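Local coordinates for N-acetyltransferase family protein (Bacillus anthracis, PDB 3LNB), which transfers acetyl groups from acetyl-coenzyme A to arylamines and inactivates the drug sulfamethoxazole, at residues Lys266-Thr271 against Asn277-Glu282; Leu66-Leu71 against Ser244-Gly249; Ile261-Lys266 against Ala287-Glu292. The protein carries 1 engineered substitution. One frame throughout, in Å; residues are numbered along the deposited sequence.

Interaction 1: Lys266-Thr271 against Asn277-Glu282; sequences KNYTET and NKRPIE. With COA (coenzyme A), chain B.
The Tyr-268 ring has the guanidinium of Arg-279 at its edge, near the ring plane, where NH1 comes within 3.2 Å of CD2. On the arginine's side the geometry differs: Tyr-268 CG lies over one face of the guanidinium, the two planes being 64° apart. Glu-270 reaches the same group obliquely in a salt bridge whose hydrogen bond, Arg-279 NH1 to Glu-270 OE1 at 3.5 Å, is weak. Beyond them, Tyr-268 CB touches CG2 of Ile-281 and the Tyr-268 OH is hydrogen-bonded to Ser-293 of helix 283-294, so this sheet face looks toward that helix.

The other face carries Asn-267, Thr-269 and Lys-278 and meets coenzyme A. Lys-278 starts extended and then bends back at its last two torsions, which brings NZ 3.0 Å from OG1 of Thr-269. The same NZ lies 2.8 Å from COA O7A and 3.0 Å from COA O2A. One ammonium thus links the 3'-phosphate to the pyrophosphate, and probably offsets some of their charge. Asn-267 sends ND2 to COA O8A, 3.0 Å away and almost straight at 175°, while its OD1 rests against Pro-280 CA.

Five backbone bonds join the segments, from Ile-281 N to Lys-266 O at one end to the paired bonds of Glu-270 and Asn-277 at the other. This is an antiparallel beta hairpin at the edge of a five-stranded sheet, with one face serving as a phosphate-binding wall of the coenzyme A pocket.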
loop_
_atom_site.group_PDB
_atom_site.type_symbol
_atom_site.label_atom_id
_atom_site.label_comp_id
_atom_site.label_asym_id
_atom_site.label_seq_id
_atom_site.Cartn_x
_atom_site.Cartn_y
_atom_site.Cartn_z
ATOM N N LYS A 266 5.660 17.142 12.026
ATOM C CA LYS A 266 6.203 18.473 11.750
ATOM C C LYS A 266 5.635 19.233 10.548
ATOM O O LYS A 266 5.510 20.458 10.587
ATOM C CB LYS A 266 7.720 18.368 11.558
ATOM C CG LYS A 266 8.445 17.544 12.612
ATOM C CD LYS A 266 8.321 18.158 13.989
ATOM C CE LYS A 266 9.150 17.377 15.002
ATOM N NZ LYS A 266 8.999 17.936 16.380
ATOM N N ASN A 267 5.299 18.523 9.477
ATOM C CA ASN A 267 4.810 19.190 8.274
ATOM C C ASN A 267 3.652 18.534 7.551
ATOM O O ASN A 267 3.462 17.320 7.619
ATOM C CB ASN A 267 5.948 19.319 7.266
ATOM C CG ASN A 267 7.113 20.100 7.805
ATOM O OD1 ASN A 267 7.069 21.332 7.875
ATOM N ND2 ASN A 267 8.169 19.390 8.203
ATOM N N TYR A 268 2.901 19.368 6.835
ATOM C CA TYR A 268 1.780 18.920 6.018
ATOM C C TYR A 268 2.196 19.219 4.578
ATOM O O TYR A 268 2.415 20.377 4.217
ATOM C CB TYR A 268 0.508 19.693 6.364
ATOM C CG TYR A 268 -0.711 19.226 5.595
ATOM C CD1 TYR A 268 -1.037 17.868 5.526
ATOM C CD2 TYR A 268 -1.567 20.142 4.980
ATOM C CE1 TYR A 268 -2.190 17.435 4.869
ATOM C CE2 TYR A 268 -2.723 19.718 4.323
ATOM C CZ TYR A 268 -3.028 18.364 4.274
ATOM O OH TYR A 268 -4.177 17.934 3.651
ATOM N N THR A 269 2.320 18.171 3.769
ATOM C CA THR A 269 2.739 18.323 2.381
ATOM C C THR A 269 1.613 17.995 1.412
ATOM O O THR A 269 1.057 16.888 1.421
ATOM C CB THR A 269 3.964 17.430 2.070
ATOM O OG1 THR A 269 5.027 17.758 2.972
ATOM C CG2 THR A 269 4.452 17.654 0.638
ATOM N N GLU A 270 1.294 18.967 0.570
ATOM C CA GLU A 270 0.225 18.820 -0.399
ATOM C C GLU A 270 0.706 18.875 -1.847
ATOM O O GLU A 270 1.366 19.824 -2.264
ATOM C CB GLU A 270 -0.824 19.917 -0.173
ATOM C CG GLU A 270 -1.491 19.863 1.191
ATOM C CD GLU A 270 -2.352 21.076 1.464
ATOM O OE1 GLU A 270 -1.790 22.138 1.834
ATOM O OE2 GLU A 270 -3.587 20.969 1.298
ATOM N N THR A 271 0.374 17.835 -2.599
ATOM C CA THR A 271 0.713 17.762 -4.011
ATOM C C THR A 271 -0.631 18.018 -4.678
ATOM O O THR A 271 -1.532 17.178 -4.631
ATOM C CB THR A 271 1.244 16.375 -4.376
ATOM O OG1 THR A 271 2.375 16.073 -3.551
ATOM C CG2 THR A 271 1.655 16.337 -5.841
ATOM N N ASN A 277 3.562 21.712 -2.083
ATOM C CA ASN A 277 3.841 22.607 -0.970
ATOM C C ASN A 277 4.045 21.869 0.343
ATOM O O ASN A 277 3.460 20.801 0.571
ATOM C CB ASN A 277 2.684 23.599 -0.807
ATOM C CG ASN A 277 2.689 24.679 -1.866
ATOM O OD1 ASN A 277 3.288 25.743 -1.681
ATOM N ND2 ASN A 277 2.037 24.410 -2.993
ATOM N N LYS A 278 4.883 22.444 1.201
ATOM C CA LYS A 278 5.141 21.880 2.516
ATOM C C LYS A 278 4.880 22.989 3.525
ATOM O O LYS A 278 5.401 24.094 3.393
ATOM C CB LYS A 278 6.589 21.390 2.647
ATOM C CG LYS A 278 6.847 20.620 3.946
ATOM C CD LYS A 278 8.304 20.178 4.094
ATOM C CE LYS A 278 8.743 19.212 2.981
ATOM N NZ LYS A 278 8.036 17.894 3.034
ATOM N N ARG A 279 4.068 22.693 4.528
ATOM C CA ARG A 279 3.734 23.681 5.541
ATOM C C ARG A 279 4.017 23.170 6.951
ATOM O O ARG A 279 3.504 22.127 7.358
ATOM C CB ARG A 279 2.259 24.083 5.386
ATOM C CG ARG A 279 1.549 24.483 6.675
ATOM C CD ARG A 279 0.310 25.318 6.379
ATOM N NE ARG A 279 -0.645 24.632 5.514
ATOM C CZ ARG A 279 -1.618 23.822 5.936
ATOM N NH1 ARG A 279 -2.433 23.251 5.050
ATOM N NH2 ARG A 279 -1.793 23.583 7.234
ATOM N N PRO A 280 4.870 23.886 7.705
ATOM C CA PRO A 280 5.187 23.465 9.071
ATOM C C PRO A 280 3.904 23.581 9.874
ATOM O O PRO A 280 3.149 24.530 9.685
ATOM C CB PRO A 280 6.235 24.489 9.518
ATOM C CG PRO A 280 6.855 24.929 8.237
ATOM C CD PRO A 280 5.655 25.075 7.340
ATOM N N ILE A 281 3.659 22.628 10.760
ATOM C CA ILE A 281 2.441 22.636 11.563
ATOM C C ILE A 281 2.727 22.556 13.052
ATOM O O ILE A 281 3.855 22.303 13.465
ATOM C CB ILE A 281 1.528 21.446 11.198
ATOM C CG1 ILE A 281 2.210 20.131 11.579
ATOM C CG2 ILE A 281 1.238 21.445 9.713
ATOM C CD1 ILE A 281 1.334 18.910 11.381
ATOM N N GLU A 282 1.690 22.766 13.857
ATOM C CA GLU A 282 1.819 22.696 15.310
ATOM C C GLU A 282 1.009 21.499 15.796
ATOM O O GLU A 282 0.316 20.854 15.010
ATOM C CB GLU A 282 1.275 23.970 15.962
ATOM C CG GLU A 282 1.849 25.267 15.410
ATOM C CD GLU A 282 1.127 26.488 15.958
ATOM O OE1 GLU A 282 1.241 26.764 17.174
ATOM O OE2 GLU A 282 0.435 27.166 15.172
HETATM N N1A COA B . 8.393 6.827 6.744
HETATM C C2A COA B . 8.151 7.913 7.457
HETATM N N3A COA B . 8.186 9.120 6.919
HETATM C C4A COA B . 8.471 9.275 5.619
HETATM C C5A COA B . 8.736 8.159 4.839
HETATM C C6A COA B . 8.688 6.906 5.439
HETATM N N6A COA B . 8.917 5.806 4.727
HETATM N N7A COA B . 8.972 8.583 3.602
HETATM C C8A COA B . 8.858 9.909 3.599
HETATM N N9A COA B . 8.548 10.336 4.822
HETATM C C1B COA B . 8.231 11.736 5.193
HETATM C C2B COA B . 9.363 12.717 4.894
HETATM O O2B COA B . 10.342 12.665 5.937
HETATM C C3B COA B . 8.601 14.040 4.938
HETATM O O3B COA B . 8.591 14.576 6.264
HETATM P P3B COA B . 8.601 16.174 6.458
HETATM O O7A COA B . 7.643 16.855 5.559
HETATM O O8A COA B . 8.292 16.446 8.013
HETATM O O9A COA B . 10.123 16.625 6.192
HETATM C C4B COA B . 7.184 13.651 4.510
HETATM O O4B COA B . 7.189 12.224 4.334
HETATM C C5B COA B . 6.806 14.300 3.179
HETATM O O5B COA B . 7.691 13.853 2.151
HETATM P P1A COA B . 7.644 14.553 0.704
HETATM O O1A COA B . 8.590 13.667 -0.250
HETATM O O2A COA B . 8.074 15.967 0.768
HETATM O O3A COA B . 6.125 14.412 0.191
HETATM P P2A COA B . 5.508 13.074 -0.459
HETATM O O4A COA B . 5.738 13.219 -2.045
HETATM O O5A COA B . 4.073 12.949 -0.118
HETATM O O6A COA B . 6.395 11.818 0.018
HETATM C CBP COA B . 5.521 9.636 0.746
HETATM C CCP COA B . 6.025 11.025 1.151
HETATM C CDP COA B . 4.175 9.768 0.029
HETATM C CEP COA B . 5.347 8.783 2.003
HETATM C CAP COA B . 6.543 8.967 -0.176
HETATM O OAP COA B . 7.808 8.902 0.486
HETATM C C9P COA B . 6.115 7.545 -0.547
HETATM O O9P COA B . 5.187 7.344 -1.329
HETATM N N8P COA B . 6.832 6.584 0.031
HETATM C C7P COA B . 6.600 5.151 -0.207
HETATM C C6P COA B . 6.697 4.372 1.107
HETATM C C5P COA B . 6.869 2.873 0.848
HETATM O O5P COA B . 7.941 2.428 0.442
HETATM N N4P COA B . 5.809 2.111 1.108
HETATM C C3P COA B . 5.836 0.657 0.897
HETATM C C2P COA B . 6.546 -0.053 2.051
HETATM S S1P COA B . 5.621 -0.022 3.631
HETATM O O HOH W 1 0.293 22.054 -3.360
#

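Interaction 2: Leu66-Leu71 against Ser244-Gly249. Engineered in segment 66-71: Phe-68 (natural residue Tyr). With COA (coenzyme A), chain B.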
loop_
_atom_site.group_PDB
_atom_site.type_symbol
_atom_site.label_atom_id
_atom_site.label_comp_id
_atom_site.label_asym_id
_atom_site.label_seq_id
_atom_site.Cartn_x
_atom_site.Cartn_y
_atom_site.Cartn_z
ATOM N N LEU A 66 -8.337 4.531 1.980
ATOM C CA LEU A 66 -7.497 3.911 3.003
ATOM C C LEU A 66 -6.143 4.614 3.112
ATOM O O LEU A 66 -5.270 4.434 2.264
ATOM C CB LEU A 66 -7.292 2.428 2.682
ATOM C CG LEU A 66 -8.545 1.555 2.718
ATOM C CD1 LEU A 66 -8.171 0.125 2.362
ATOM C CD2 LEU A 66 -9.184 1.617 4.110
ATOM N N PRO A 67 -5.948 5.422 4.168
ATOM C CA PRO A 67 -4.682 6.139 4.349
ATOM C C PRO A 67 -3.505 5.204 4.599
ATOM O O PRO A 67 -3.653 4.155 5.227
ATOM C CB PRO A 67 -4.945 7.023 5.566
ATOM C CG PRO A 67 -6.449 7.121 5.631
ATOM C CD PRO A 67 -6.879 5.732 5.263
ATOM N N PHE A 68 -2.342 5.590 4.087
ATOM C CA PHE A 68 -1.109 4.836 4.295
ATOM C C PHE A 68 -0.553 5.480 5.567
ATOM O O PHE A 68 -0.203 6.661 5.560
ATOM C CB PHE A 68 -0.146 5.061 3.119
ATOM C CG PHE A 68 1.225 4.474 3.325
ATOM C CD1 PHE A 68 1.496 3.151 2.970
ATOM C CD2 PHE A 68 2.251 5.246 3.873
ATOM C CE1 PHE A 68 2.765 2.608 3.157
ATOM C CE2 PHE A 68 3.525 4.711 4.065
ATOM C CZ PHE A 68 3.783 3.388 3.706
ATOM N N GLU A 69 -0.499 4.726 6.661
ATOM C CA GLU A 69 -0.006 5.284 7.917
ATOM C C GLU A 69 0.645 4.281 8.857
ATOM O O GLU A 69 0.415 3.074 8.762
ATOM C CB GLU A 69 -1.139 6.023 8.644
ATOM C CG GLU A 69 -2.457 5.246 8.771
ATOM C CD GLU A 69 -2.696 4.672 10.167
ATOM O OE1 GLU A 69 -3.852 4.280 10.457
ATOM O OE2 GLU A 69 -1.736 4.602 10.971
ATOM N N ASN A 70 1.446 4.813 9.778
ATOM C CA ASN A 70 2.194 4.031 10.760
ATOM C C ASN A 70 1.897 4.513 12.180
ATOM O O ASN A 70 2.731 4.349 13.078
ATOM C CB ASN A 70 3.684 4.220 10.508
ATOM C CG ASN A 70 4.149 5.621 10.861
ATOM O OD1 ASN A 70 3.355 6.567 10.855
ATOM N ND2 ASN A 70 5.433 5.767 11.167
ATOM N N LEU A 71 0.723 5.103 12.382
ATOM C CA LEU A 71 0.355 5.642 13.688
ATOM C C LEU A 71 0.357 4.653 14.860
ATOM O O LEU A 71 0.596 5.057 15.997
ATOM C CB LEU A 71 -1.003 6.350 13.602
ATOM C CG LEU A 71 -1.126 7.394 12.484
ATOM C CD1 LEU A 71 -2.469 8.094 12.613
ATOM C CD2 LEU A 71 0.008 8.420 12.564
ATOM N N SER A 244 14.752 1.029 9.755
ATOM C CA SER A 244 13.361 0.998 9.321
ATOM C C SER A 244 12.922 2.434 9.116
ATOM O O SER A 244 13.106 3.278 9.987
ATOM C CB SER A 244 12.461 0.359 10.369
ATOM O OG SER A 244 11.110 0.720 10.119
ATOM N N PRO A 245 12.330 2.732 7.958
ATOM C CA PRO A 245 11.870 4.084 7.653
ATOM C C PRO A 245 10.624 4.452 8.462
ATOM O O PRO A 245 10.319 5.628 8.651
ATOM C CB PRO A 245 11.534 4.008 6.159
ATOM C CG PRO A 245 12.285 2.804 5.665
ATOM C CD PRO A 245 12.154 1.842 6.800
ATOM N N PHE A 246 9.923 3.438 8.956
ATOM C CA PHE A 246 8.666 3.669 9.655
ATOM C C PHE A 246 8.596 3.725 11.174
ATOM O O PHE A 246 7.501 3.722 11.732
ATOM C CB PHE A 246 7.644 2.662 9.127
ATOM C CG PHE A 246 7.565 2.637 7.631
ATOM C CD1 PHE A 246 8.372 1.772 6.893
ATOM C CD2 PHE A 246 6.730 3.523 6.953
ATOM C CE1 PHE A 246 8.356 1.786 5.504
ATOM C CE2 PHE A 246 6.701 3.550 5.558
ATOM C CZ PHE A 246 7.518 2.678 4.831
ATOM N N ASN A 247 9.732 3.788 11.856
ATOM C CA ASN A 247 9.686 3.878 13.311
ATOM C C ASN A 247 10.456 5.117 13.748
ATOM O O ASN A 247 10.925 5.204 14.884
ATOM C CB ASN A 247 10.292 2.629 13.961
ATOM C CG ASN A 247 11.757 2.427 13.594
ATOM O OD1 ASN A 247 12.400 3.314 13.032
ATOM N ND2 ASN A 247 12.293 1.262 13.927
ATOM N N LYS A 248 10.570 6.078 12.837
ATOM C CA LYS A 248 11.309 7.311 13.100
ATOM C C LYS A 248 10.426 8.547 13.238
ATOM O O LYS A 248 10.874 9.586 13.732
ATOM C CB LYS A 248 12.306 7.567 11.971
ATOM C CG LYS A 248 13.267 6.435 11.706
ATOM C CD LYS A 248 14.240 6.244 12.854
ATOM C CE LYS A 248 15.385 5.340 12.422
ATOM N NZ LYS A 248 14.880 4.050 11.868
ATOM N N GLY A 249 9.183 8.443 12.796
ATOM C CA GLY A 249 8.285 9.580 12.865
ATOM C C GLY A 249 6.976 9.237 12.187
ATOM O O GLY A 249 6.936 8.399 11.285
HETATM N N1A COA B . 8.393 6.827 6.744
HETATM C C2A COA B . 8.151 7.913 7.457
HETATM N N3A COA B . 8.186 9.120 6.919
HETATM C C4A COA B . 8.471 9.275 5.619
HETATM C C5A COA B . 8.736 8.159 4.839
HETATM C C6A COA B . 8.688 6.906 5.439
HETATM N N6A COA B . 8.917 5.806 4.727
HETATM N N7A COA B . 8.972 8.583 3.602
HETATM C C8A COA B . 8.858 9.909 3.599
HETATM N N9A COA B . 8.548 10.336 4.822
HETATM C C1B COA B . 8.231 11.736 5.193
HETATM C C2B COA B . 9.363 12.717 4.894
HETATM O O2B COA B . 10.342 12.665 5.937
HETATM C C3B COA B . 8.601 14.040 4.938
HETATM O O3B COA B . 8.591 14.576 6.264
HETATM P P3B COA B . 8.601 16.174 6.458
HETATM O O7A COA B . 7.643 16.855 5.559
HETATM O O8A COA B . 8.292 16.446 8.013
HETATM O O9A COA B . 10.123 16.625 6.192
HETATM C C4B COA B . 7.184 13.651 4.510
HETATM O O4B COA B . 7.189 12.224 4.334
HETATM C C5B COA B . 6.806 14.300 3.179
HETATM O O5B COA B . 7.691 13.853 2.151
HETATM P P1A COA B . 7.644 14.553 0.704
HETATM O O1A COA B . 8.590 13.667 -0.250
HETATM O O2A COA B . 8.074 15.967 0.768
HETATM O O3A COA B . 6.125 14.412 0.191
HETATM P P2A COA B . 5.508 13.074 -0.459
HETATM O O4A COA B . 5.738 13.219 -2.045
HETATM O O5A COA B . 4.073 12.949 -0.118
HETATM O O6A COA B . 6.395 11.818 0.018
HETATM C CBP COA B . 5.521 9.636 0.746
HETATM C CCP COA B . 6.025 11.025 1.151
HETATM C CDP COA B . 4.175 9.768 0.029
HETATM C CEP COA B . 5.347 8.783 2.003
HETATM C CAP COA B . 6.543 8.967 -0.176
HETATM O OAP COA B . 7.808 8.902 0.486
HETATM C C9P COA B . 6.115 7.545 -0.547
HETATM O O9P COA B . 5.187 7.344 -1.329
HETATM N N8P COA B . 6.832 6.584 0.031
HETATM C C7P COA B . 6.600 5.151 -0.207
HETATM C C6P COA B . 6.697 4.372 1.107
HETATM C C5P COA B . 6.869 2.873 0.848
HETATM O O5P COA B . 7.941 2.428 0.442
HETATM N N4P COA B . 5.809 2.111 1.108
HETATM C C3P COA B . 5.836 0.657 0.897
HETATM C C2P COA B . 6.546 -0.053 2.051
HETATM S S1P COA B . 5.621 -0.022 3.631
#
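Phe-68 and Phe-246 meet rim to rim in the coenzyme A pocket of this arylamine N-acetyltransferase, CZ of Phe-68 lying 3.5 Å from CE2 of Phe-246. Neither ring sits over the face of the other: the centroids are 5.9 Å apart and the planes are turned by 66°, with Phe-246 CE2 near the plane of the Phe-68 ring. Phe-68 is an engineered residue, tyrosine in the natural sequence.

The cofactor folds against both rings. COA N4P, in the pantetheine arm, is 3.5 Å from CZ of Phe-68, and the thiol S1P is 3.5 Å from CZ of Phe-246. The adenine comes to Phe-246 as well, its N6A 3.3 Å from CE2, so this one ring touches both ends of the bent cofactor. Pro-245 CB lies over one face of the Phe-246 ring, offset toward the rim, and also touches the adenine amino group.

In the next shell, Leu-98 packs on both phenylalanines and Ala-157 on Phe-68. The backbone of Phe-68 is bonded to Cys-253, fixing the short strand 68-69 at the edge of the five-stranded sheet. The Phe-68 side chain lies near, but does not touch, Cys-99, His-138 and Asp-153, which probably form the Cys-His-Asp triad expected of the family.

Asn-70 also holds the loop 244-249. Its CG sits between the backbone N and the carbonyl carbon (chi1 70°), turning the amide toward the loop, and OD1 accepts from Ile-251 N. The amide nitrogen ND2 donates both hydrogens, to Phe-246 O and to Gly-249 O. Both acceptors lie close to the amide plane, yet ND2 stands above each carbonyl plane, 3.0 Å from either oxygen.

Interaction 3: Ile261-Lys266 against Ala287-Glu292. With COA (coenzyme A), chain B.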
loop_
_atom_site.group_PDB
_atom_site.type_symbol
_atom_site.label_atom_id
_atom_site.label_comp_id
_atom_site.label_asym_id
_atom_site.label_seq_id
_atom_site.Cartn_x
_atom_site.Cartn_y
_atom_site.Cartn_z
ATOM N N ILE A 261 -1.677 13.721 -0.513
ATOM C CA ILE A 261 -1.328 14.524 0.648
ATOM C C ILE A 261 -0.590 13.687 1.677
ATOM O O ILE A 261 -0.872 12.494 1.844
ATOM C CB ILE A 261 -2.592 15.142 1.304
ATOM C CG1 ILE A 261 -3.660 14.062 1.497
ATOM C CG2 ILE A 261 -3.141 16.266 0.427
ATOM C CD1 ILE A 261 -4.862 14.526 2.317
ATOM N N SER A 262 0.362 14.322 2.350
ATOM C CA SER A 262 1.171 13.670 3.365
ATOM C C SER A 262 1.278 14.526 4.624
ATOM O O SER A 262 1.455 15.749 4.566
ATOM C CB SER A 262 2.565 13.371 2.811
ATOM O OG SER A 262 2.495 12.396 1.786
ATOM N N LEU A 263 1.173 13.867 5.767
ATOM C CA LEU A 263 1.230 14.554 7.043
ATOM C C LEU A 263 2.181 13.885 8.028
ATOM O O LEU A 263 2.085 12.687 8.271
ATOM C CB LEU A 263 -0.169 14.601 7.659
ATOM C CG LEU A 263 -0.280 15.212 9.058
ATOM C CD1 LEU A 263 -0.122 16.729 8.962
ATOM C CD2 LEU A 263 -1.630 14.848 9.672
ATOM N N THR A 264 3.106 14.668 8.572
ATOM C CA THR A 264 4.044 14.174 9.567
ATOM C C THR A 264 3.755 14.969 10.838
ATOM O O THR A 264 2.846 15.796 10.856
ATOM C CB THR A 264 5.510 14.408 9.147
ATOM O OG1 THR A 264 5.784 15.812 9.084
ATOM C CG2 THR A 264 5.772 13.785 7.794
ATOM N N ASN A 265 4.514 14.725 11.901
ATOM C CA ASN A 265 4.303 15.471 13.138
ATOM C C ASN A 265 4.716 16.926 12.938
ATOM O O ASN A 265 4.168 17.826 13.573
ATOM C CB ASN A 265 5.134 14.880 14.281
ATOM C CG ASN A 265 4.645 13.512 14.712
ATOM O OD1 ASN A 265 3.452 13.321 14.956
ATOM N ND2 ASN A 265 5.568 12.555 14.821
ATOM N N LYS A 266 5.660 17.142 12.026
ATOM C CA LYS A 266 6.203 18.473 11.750
ATOM C C LYS A 266 5.635 19.233 10.548
ATOM O O LYS A 266 5.510 20.458 10.587
ATOM C CB LYS A 266 7.720 18.368 11.558
ATOM C CG LYS A 266 8.445 17.544 12.612
ATOM C CD LYS A 266 8.321 18.158 13.989
ATOM C CE LYS A 266 9.150 17.377 15.002
ATOM N NZ LYS A 266 8.999 17.936 16.380
ATOM N N ALA A 287 -3.873 17.086 14.772
ATOM C CA ALA A 287 -5.093 16.375 15.106
ATOM C C ALA A 287 -6.212 16.729 14.129
ATOM O O ALA A 287 -6.937 15.853 13.655
ATOM C CB ALA A 287 -5.504 16.718 16.540
ATOM N N ARG A 288 -6.338 18.016 13.822
ATOM C CA ARG A 288 -7.359 18.501 12.903
ATOM C C ARG A 288 -7.173 17.993 11.477
ATOM O O ARG A 288 -8.128 17.537 10.858
ATOM C CB ARG A 288 -7.376 20.028 12.891
ATOM C CG ARG A 288 -8.319 20.634 11.851
ATOM C CD ARG A 288 -8.323 22.160 11.947
ATOM N NE ARG A 288 -6.985 22.726 11.779
ATOM C CZ ARG A 288 -6.304 22.727 10.631
ATOM N NH1 ARG A 288 -6.830 22.192 9.533
ATOM N NH2 ARG A 288 -5.092 23.268 10.577
ATOM N N ILE A 289 -5.954 18.085 10.946
ATOM C CA ILE A 289 -5.705 17.614 9.582
ATOM C C ILE A 289 -5.930 16.107 9.495
ATOM O O ILE A 289 -6.545 15.630 8.548
ATOM C CB ILE A 289 -4.274 17.959 9.106
ATOM C CG1 ILE A 289 -4.061 19.471 9.187
ATOM C CG2 ILE A 289 -4.082 17.509 7.647
ATOM C CD1 ILE A 289 -2.629 19.914 8.985
ATOM N N LEU A 290 -5.448 15.360 10.486
ATOM C CA LEU A 290 -5.645 13.910 10.494
ATOM C C LEU A 290 -7.123 13.627 10.286
ATOM O O LEU A 290 -7.507 12.839 9.417
ATOM C CB LEU A 290 -5.234 13.291 11.837
ATOM C CG LEU A 290 -3.970 12.433 11.936
ATOM C CD1 LEU A 290 -3.960 11.719 13.282
ATOM C CD2 LEU A 290 -3.927 11.419 10.806
ATOM N N ARG A 291 -7.946 14.294 11.092
ATOM C CA ARG A 291 -9.389 14.117 11.036
ATOM C C ARG A 291 -10.010 14.592 9.729
ATOM O O ARG A 291 -10.575 13.797 8.975
ATOM C CB ARG A 291 -10.050 14.848 12.219
ATOM C CG ARG A 291 -11.578 14.782 12.240
ATOM C CD ARG A 291 -12.169 15.511 13.461
ATOM N NE ARG A 291 -11.866 16.943 13.456
ATOM C CZ ARG A 291 -11.015 17.533 14.295
ATOM N NH1 ARG A 291 -10.376 16.819 15.221
ATOM N NH2 ARG A 291 -10.792 18.838 14.204
ATOM N N GLU A 292 -9.881 15.886 9.457
ATOM C CA GLU A 292 -10.473 16.489 8.273
ATOM C C GLU A 292 -9.954 16.018 6.923
ATOM O O GLU A 292 -10.729 15.907 5.970
ATOM C CB GLU A 292 -10.344 18.010 8.343
ATOM C CG GLU A 292 -10.758 18.591 9.683
ATOM C CD GLU A 292 -11.163 20.054 9.595
ATOM O OE1 GLU A 292 -10.478 20.835 8.892
ATOM O OE2 GLU A 292 -12.169 20.422 10.247
HETATM N N1A COA B . 8.393 6.827 6.744
HETATM C C2A COA B . 8.151 7.913 7.457
HETATM N N3A COA B . 8.186 9.120 6.919
HETATM C C4A COA B . 8.471 9.275 5.619
HETATM C C5A COA B . 8.736 8.159 4.839
HETATM C C6A COA B . 8.688 6.906 5.439
HETATM N N6A COA B . 8.917 5.806 4.727
HETATM N N7A COA B . 8.972 8.583 3.602
HETATM C C8A COA B . 8.858 9.909 3.599
HETATM N N9A COA B . 8.548 10.336 4.822
HETATM C C1B COA B . 8.231 11.736 5.193
HETATM C C2B COA B . 9.363 12.717 4.894
HETATM O O2B COA B . 10.342 12.665 5.937
HETATM C C3B COA B . 8.601 14.040 4.938
HETATM O O3B COA B . 8.591 14.576 6.264
HETATM P P3B COA B . 8.601 16.174 6.458
HETATM O O7A COA B . 7.643 16.855 5.559
HETATM O O8A COA B . 8.292 16.446 8.013
HETATM O O9A COA B . 10.123 16.625 6.192
HETATM C C4B COA B . 7.184 13.651 4.510
HETATM O O4B COA B . 7.189 12.224 4.334
HETATM C C5B COA B . 6.806 14.300 3.179
HETATM O O5B COA B . 7.691 13.853 2.151
HETATM P P1A COA B . 7.644 14.553 0.704
HETATM O O1A COA B . 8.590 13.667 -0.250
HETATM O O2A COA B . 8.074 15.967 0.768
HETATM O O3A COA B . 6.125 14.412 0.191
HETATM P P2A COA B . 5.508 13.074 -0.459
HETATM O O4A COA B . 5.738 13.219 -2.045
HETATM O O5A COA B . 4.073 12.949 -0.118
HETATM O O6A COA B . 6.395 11.818 0.018
HETATM C CBP COA B . 5.521 9.636 0.746
HETATM C CCP COA B . 6.025 11.025 1.151
HETATM C CDP COA B . 4.175 9.768 0.029
HETATM C CEP COA B . 5.347 8.783 2.003
HETATM C CAP COA B . 6.543 8.967 -0.176
HETATM O OAP COA B . 7.808 8.902 0.486
HETATM C C9P COA B . 6.115 7.545 -0.547
HETATM O O9P COA B . 5.187 7.344 -1.329
HETATM N N8P COA B . 6.832 6.584 0.031
HETATM C C7P COA B . 6.600 5.151 -0.207
HETATM C C6P COA B . 6.697 4.372 1.107
HETATM C C5P COA B . 6.869 2.873 0.848
HETATM O O5P COA B . 7.941 2.428 0.442
HETATM N N4P COA B . 5.809 2.111 1.108
HETATM C C3P COA B . 5.836 0.657 0.897
HETATM C C2P COA B . 6.546 -0.053 2.051
HETATM S S1P COA B . 5.621 -0.022 3.631
#
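Leu-263 packs on Ile-289 and Leu-290, joining strand 259-263 to helix 283-294, a helix packed on one face of the antiparallel sheet. The contact between the segments is apolar and has no hydrogen bond across it. A chi1 of 176° aims CG of Leu-263 at the helix, and the branch there (chi2 74°) parts the two methyls. CD1 meets CD1 of Ile-289 at 4.1 Å, the side chains crossing at a slant. CD2 rests between the two helix residues, 4.1 Å from CG of Leu-290 and as far from CB and CG2 of Ile-289. Tyr-268, Tyr-286 and Phe-294 extend this apolar layer.

Polar contacts lie on the side of the chain away from the helix, where Ser-262 and Thr-264 alternate with Leu-263 and point to coenzyme A. Thr-264 OG1 is 2.8 Å from COA O8A on the 3'-phosphate; the same hydroxyl accepts from Asn-267 N, at the start of the next strand. The Thr-264 methyl CG2 leans on the ribose, 3.3 Å from COA O3B. Ser-262 serves the pyrophosphate instead, its OG donating to COA O5A; at 2.5 Å the bond is unusually short, and its exact length is doubtful.

Starting from the N terminus, the chain runs through 66-71 and makes a long excursion before 244-249 returns to close interaction 2, a loop of 172 residues that brings 244-249 to the short strand 68-69. Interaction 3 opens afterwards at 261-266 and closes at 287-292, tying helix 283-294 to the sheet; within that span lies interaction 1, the hairpin of 266-271 and 277-282, which shares Lys-266 with it. Interactions 1 and 3 touch directly: Thr-269 N probably bonds to Ser-262 O, and Tyr-268 packs on Ile-289. Interaction 2 meets interaction 3 where Leu-71 touches Leu-290. All three reach the same five-stranded sheet; the thiol and adenine ends of coenzyme A sit at interaction 2, its phosphates at the others.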